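Local atomic coordinates of alpha-11 giardin (Giardia intestinalis, PDB entry 2II2), a protein that binds calcium as an annexin-family protein and probably takes part in attachment of the parasite and in the cytoskeleton of its ventral disk. Residues 78-83 / 102-107; 86-91 / 95-100. One frame throughout, in Å; residues are numbered along the deposited sequence.

Interaction 1 of 2, residues 78-83 / 102-107; sequences SARVNV and LIATPD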
loop_
_atom_site.group_PDB
_atom_site.type_symbol
_atom_site.label_atom_id
_atom_site.label_comp_id
_atom_site.label_asym_id
_atom_site.label_seq_id
_atom_site.Cartn_x
_atom_site.Cartn_y
_atom_site.Cartn_z
ATOM N N SER A 78 -4.436 -11.219 -5.767
ATOM C CA SER A 78 -4.399 -10.930 -7.192
ATOM C C SER A 78 -4.071 -9.462 -7.449
ATOM O O SER A 78 -3.244 -9.137 -8.302
ATOM C CB SER A 78 -5.742 -11.287 -7.835
ATOM O OG SER A 78 -5.826 -10.830 -9.154
ATOM N N ALA A 79 -4.685 -8.588 -6.665
ATOM C CA ALA A 79 -4.413 -7.159 -6.760
ATOM C C ALA A 79 -2.928 -6.881 -6.511
ATOM O O ALA A 79 -2.294 -6.114 -7.242
ATOM C CB ALA A 79 -5.279 -6.390 -5.768
ATOM N N ARG A 80 -2.368 -7.493 -5.472
ATOM C CA ARG A 80 -0.946 -7.312 -5.169
ATOM C C ARG A 80 -0.064 -7.783 -6.317
ATOM O O ARG A 80 0.916 -7.097 -6.663
ATOM C CB ARG A 80 -0.577 -8.065 -3.898
ATOM C CG ARG A 80 -1.156 -7.462 -2.614
ATOM C CD ARG A 80 -0.608 -8.196 -1.422
ATOM N NE ARG A 80 -1.438 -7.962 -0.240
ATOM C CZ ARG A 80 -1.036 -7.365 0.883
ATOM N NH1 ARG A 80 0.207 -6.911 1.041
ATOM N NH2 ARG A 80 -1.904 -7.225 1.868
ATOM N N VAL A 81 -0.373 -8.948 -6.896
ATOM C CA VAL A 81 0.409 -9.423 -8.039
ATOM C C VAL A 81 0.363 -8.393 -9.177
ATOM O O VAL A 81 1.403 -8.043 -9.766
ATOM C CB VAL A 81 -0.113 -10.792 -8.523
ATOM C CG1 VAL A 81 0.500 -11.171 -9.880
ATOM C CG2 VAL A 81 0.167 -11.875 -7.488
ATOM N N ASN A 82 -0.829 -7.891 -9.471
ATOM C CA ASN A 82 -0.966 -6.904 -10.550
ATOM C C ASN A 82 -0.164 -5.634 -10.276
ATOM O O ASN A 82 0.486 -5.094 -11.166
ATOM C CB ASN A 82 -2.441 -6.616 -10.854
ATOM C CG ASN A 82 -3.157 -7.854 -11.350
ATOM O OD1 ASN A 82 -2.523 -8.804 -11.809
ATOM N ND2 ASN A 82 -4.461 -7.865 -11.223
ATOM N N VAL A 83 -0.180 -5.174 -9.039
ATOM C CA VAL A 83 0.560 -3.978 -8.652
ATOM C C VAL A 83 2.066 -4.203 -8.848
ATOM O O VAL A 83 2.756 -3.326 -9.370
ATOM C CB VAL A 83 0.246 -3.600 -7.182
ATOM C CG1 VAL A 83 1.244 -2.556 -6.666
ATOM C CG2 VAL A 83 -1.191 -3.080 -7.058
ATOM N N LEU A 102 6.028 -4.539 2.030
ATOM C CA LEU A 102 6.273 -4.082 3.393
ATOM C C LEU A 102 5.030 -4.194 4.271
ATOM O O LEU A 102 5.138 -4.413 5.469
ATOM C CB LEU A 102 6.820 -2.650 3.407
ATOM C CG LEU A 102 8.151 -2.418 2.661
ATOM C CD1 LEU A 102 8.584 -1.012 2.849
ATOM C CD2 LEU A 102 9.259 -3.365 3.128
ATOM N N ILE A 103 3.859 -4.044 3.688
ATOM C CA ILE A 103 2.626 -4.098 4.455
ATOM C C ILE A 103 2.006 -5.474 4.261
ATOM O O ILE A 103 1.022 -5.656 3.528
ATOM C CB ILE A 103 1.668 -2.941 4.090
ATOM C CG1 ILE A 103 2.436 -1.601 4.149
ATOM C CG2 ILE A 103 0.504 -2.911 5.058
ATOM C CD1 ILE A 103 1.580 -0.418 3.787
ATOM N N ALA A 104 2.625 -6.454 4.922
ATOM C CA ALA A 104 2.320 -7.855 4.632
ATOM C C ALA A 104 2.785 -8.734 5.760
ATOM O O ALA A 104 3.929 -8.616 6.210
ATOM C CB ALA A 104 2.991 -8.297 3.339
ATOM N N THR A 105 1.888 -9.598 6.218
ATOM C CA THR A 105 2.241 -10.627 7.176
ATOM C C THR A 105 3.093 -11.705 6.485
ATOM O O THR A 105 3.127 -11.774 5.255
ATOM C CB THR A 105 0.987 -11.325 7.703
ATOM O OG1 THR A 105 0.339 -11.964 6.601
ATOM C CG2 THR A 105 0.014 -10.347 8.367
ATOM N N PRO A 106 3.784 -12.554 7.259
ATOM C CA PRO A 106 4.464 -13.667 6.583
ATOM C C PRO A 106 3.555 -14.508 5.689
ATOM O O PRO A 106 3.979 -14.933 4.622
ATOM C CB PRO A 106 4.999 -14.505 7.746
ATOM C CG PRO A 106 5.174 -13.515 8.873
ATOM C CD PRO A 106 4.015 -12.566 8.716
ATOM N N ASP A 107 2.321 -14.752 6.116
ATOM C CA ASP A 107 1.402 -15.544 5.292
ATOM C C ASP A 107 1.004 -14.803 4.021
ATOM O O ASP A 107 0.861 -15.420 2.971
ATOM C CB ASP A 107 0.151 -15.988 6.045
ATOM C CG ASP A 107 -0.618 -17.062 5.281
ATOM O OD1 ASP A 107 -0.024 -18.129 5.008
ATOM O OD2 ASP A 107 -1.788 -16.812 4.909
HETATM O O HOH W 1 -1.466 -6.336 4.538
#
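With CG of R80 anti to its carbonyl carbon and the chain stretched out from CG to NE, the guanidinium leaves helix 76-89 and reaches the loop that precedes helix 106-120. The bend comes at the last torsion, chi4 -118°, which turns the flat group so that its edge meets I103. There NH1 donates to the carbonyl O of I103 at 2.9 Å, and the N-H points almost straight at it, 178°. The oxygen lies in the guanidinium plane, yet NH1 stands tilted by 34° from the plane of the carbonyl. NH2 is too far from the same oxygen for a direct bond, so a water fills the interval: it accepts from NH2 at 2.8 Å and donates to I103 O, also at 2.8 Å. One carbonyl is thus gripped twice, directly by NH1 and through water by NH2, which, with the NE bond to N76, restrains the rotation of the guanidinium. The methyl of A104 lies obliquely beside NH1, its CB 3.9 Å from that nitrogen, and is the other point where the loop touches the arginine. NE bonds to N76 OD1 on its own helix, whereas NH1 also makes a weak bond to the V100 carbonyl of helix 94-102. E108 may offset part of the charge of this buried side chain, though its ion pair with NH2 is long and weak. T105 is the N-cap of helix 106-120, and E108 OE1 takes the N-H of T105 in return, a capping box. This is a buried arginine tying helix 76-89 to the I103 carbonyl in the link between helices 94-102 and 106-120, within the all-helical annexin fold.

Interaction 2 of 2, residues 86-91 / 95-100; sequences KAMKNV and RAIHDV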
loop_
_atom_site.group_PDB
_atom_site.type_symbol
_atom_site.label_atom_id
_atom_site.label_comp_id
_atom_site.label_asym_id
_atom_site.label_seq_id
_atom_site.Cartn_x
_atom_site.Cartn_y
_atom_site.Cartn_z
ATOM N N LYS A 86 2.961 -4.176 -12.640
ATOM C CA LYS A 86 2.920 -2.833 -13.187
ATOM C C LYS A 86 4.116 -2.015 -12.704
ATOM O O LYS A 86 4.722 -1.242 -13.466
ATOM C CB LYS A 86 1.616 -2.135 -12.804
ATOM C CG LYS A 86 1.516 -0.747 -13.346
ATOM C CD LYS A 86 0.285 -0.009 -12.853
ATOM C CE LYS A 86 0.213 1.352 -13.550
ATOM N NZ LYS A 86 -0.797 2.271 -12.978
ATOM N N ALA A 87 4.438 -2.179 -11.430
ATOM C CA ALA A 87 5.520 -1.417 -10.837
ATOM C C ALA A 87 6.867 -1.726 -11.471
ATOM O O ALA A 87 7.756 -0.884 -11.461
ATOM C CB ALA A 87 5.586 -1.712 -9.346
ATOM N N MET A 88 7.040 -2.946 -11.966
ATOM C CA MET A 88 8.351 -3.376 -12.468
ATOM C C MET A 88 8.455 -3.372 -13.987
ATOM O O MET A 88 9.519 -3.625 -14.538
ATOM C CB MET A 88 8.693 -4.752 -11.914
ATOM C CG MET A 88 8.861 -4.704 -10.408
ATOM S SD MET A 88 9.391 -6.221 -9.633
ATOM C CE MET A 88 11.032 -6.369 -10.300
ATOM N N LYS A 89 7.353 -3.094 -14.659
ATOM C CA LYS A 89 7.310 -3.171 -16.118
ATOM C C LYS A 89 8.322 -2.233 -16.780
ATOM O O LYS A 89 9.025 -2.622 -17.736
ATOM C CB LYS A 89 5.904 -2.882 -16.625
ATOM C CG LYS A 89 5.789 -3.052 -18.139
ATOM C CD LYS A 89 4.407 -2.677 -18.661
ATOM C CE LYS A 89 4.315 -2.920 -20.166
ATOM N NZ LYS A 89 4.466 -4.360 -20.511
ATOM N N ASN A 90 8.384 -0.990 -16.308
ATOM C CA ASN A 90 9.336 -0.009 -16.825
ATOM C C ASN A 90 10.262 0.392 -15.668
ATOM O O ASN A 90 10.764 -0.488 -14.982
ATOM C CB ASN A 90 8.567 1.137 -17.506
ATOM C CG ASN A 90 7.688 0.641 -18.667
ATOM O OD1 ASN A 90 8.199 0.139 -19.663
ATOM N ND2 ASN A 90 6.373 0.749 -18.512
ATOM N N VAL A 91 10.521 1.670 -15.425
ATOM C CA VAL A 91 11.406 2.009 -14.298
ATOM C C VAL A 91 10.706 1.542 -13.009
ATOM O O VAL A 91 9.509 1.790 -12.813
ATOM C CB VAL A 91 11.727 3.506 -14.247
ATOM C CG1 VAL A 91 12.593 3.834 -13.057
ATOM C CG2 VAL A 91 12.403 3.970 -15.543
ATOM N N ARG A 95 7.625 2.852 -4.723
ATOM C CA ARG A 95 6.517 3.145 -3.809
ATOM C C ARG A 95 5.499 1.989 -3.845
ATOM O O ARG A 95 5.022 1.539 -2.808
ATOM C CB ARG A 95 5.826 4.455 -4.158
ATOM C CG ARG A 95 6.673 5.680 -3.938
ATOM C CD ARG A 95 5.836 6.930 -4.137
ATOM N NE ARG A 95 6.560 8.132 -3.753
ATOM C CZ ARG A 95 7.475 8.742 -4.506
ATOM N NH1 ARG A 95 7.771 8.289 -5.720
ATOM N NH2 ARG A 95 8.095 9.833 -4.056
ATOM N N ALA A 96 5.190 1.533 -5.061
ATOM C CA ALA A 96 4.191 0.485 -5.249
ATOM C C ALA A 96 4.708 -0.873 -4.753
ATOM O O ALA A 96 3.980 -1.643 -4.110
ATOM C CB ALA A 96 3.771 0.385 -6.704
ATOM N N ILE A 97 5.974 -1.197 -5.057
ATOM C CA ILE A 97 6.532 -2.465 -4.566
ATOM C C ILE A 97 6.545 -2.483 -3.037
ATOM O O ILE A 97 6.162 -3.475 -2.411
ATOM C CB ILE A 97 7.966 -2.713 -5.127
ATOM C CG1 ILE A 97 7.960 -2.711 -6.667
ATOM C CG2 ILE A 97 8.489 -4.029 -4.587
ATOM C CD1 ILE A 97 9.348 -2.543 -7.289
ATOM N N HIS A 98 6.974 -1.381 -2.441
ATOM C CA HIS A 98 7.023 -1.272 -1.001
ATOM C C HIS A 98 5.659 -1.464 -0.369
ATOM O O HIS A 98 5.506 -2.173 0.631
ATOM C CB HIS A 98 7.586 0.087 -0.585
ATOM C CG HIS A 98 9.049 0.221 -0.812
ATOM N ND1 HIS A 98 9.677 1.443 -0.773
ATOM C CD2 HIS A 98 10.005 -0.694 -1.098
ATOM C CE1 HIS A 98 10.961 1.272 -1.028
ATOM N NE2 HIS A 98 11.192 -0.020 -1.201
ATOM N N ASP A 99 4.646 -0.812 -0.935
ATOM C CA ASP A 99 3.289 -0.958 -0.383
ATOM C C ASP A 99 2.919 -2.449 -0.285
ATOM O O ASP A 99 2.353 -2.940 0.711
ATOM C CB ASP A 99 2.246 -0.240 -1.254
ATOM C CG ASP A 99 2.349 1.271 -1.197
ATOM O OD1 ASP A 99 3.073 1.794 -0.338
ATOM O OD2 ASP A 99 1.708 1.973 -2.018
ATOM N N VAL A 100 3.221 -3.182 -1.345
ATOM C CA VAL A 100 2.889 -4.582 -1.416
ATOM C C VAL A 100 3.686 -5.467 -0.473
ATOM O O VAL A 100 3.090 -6.319 0.173
ATOM C CB VAL A 100 2.997 -5.114 -2.856
ATOM C CG1 VAL A 100 2.909 -6.639 -2.898
ATOM C CG2 VAL A 100 1.908 -4.483 -3.708
#
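A87 and A96 meet methyl to methyl where helix 76-89 turns back into helix 94-102, a helix-turn-helix of the annexin fold. Their CB atoms stand 3.8 Å apart, and the CA atoms of the pair come within 6.1 Å; two alanines let the backbones approach this closely beside the short turn. I97, one residue further along, adds the bulk. From its CB the side chain splits: CG2 lies anti to the backbone N, whereas CG1 is anti to the carbonyl carbon (chi1 -58°) and is directed across to helix 76-89. CG1 rests on the A87 methyl at 3.7 Å. The next atom, CD1, carries the branch on to M88, whose side chain crosses that of I97 at about a right angle. No hydrogen bond links the two segments, and the contact is apolar throughout. F128 of helix 124-131 touches both M88 and I97, while C142 of helix 137-147 packs on I97, so further helices enclose this corner. M88 is bent at chi3, 67°, beyond the point of contact; the atom it offers to I97 is CG, 3.8 Å from CD1.

From the N terminus, the chain runs along helix 76-89, which supplies the first segment of both contacts: 78-83 for interaction 1, then 86-91 for interaction 2. A short turn follows, and 95-100 on helix 94-102 closes interaction 2 as a tight hairpin of helices. The chain then leaves that helix, and 102-107 closes the wider loop of interaction 1, so the smaller loop sits wholly within the larger. Their centres are 12 Å apart, and they meet directly where V83 CG1 packs on V100 CG2 at 3.6 Å. Together they bind helix 76-89 to helix 94-102 near the turn and to the loop that leads into helix 106-120.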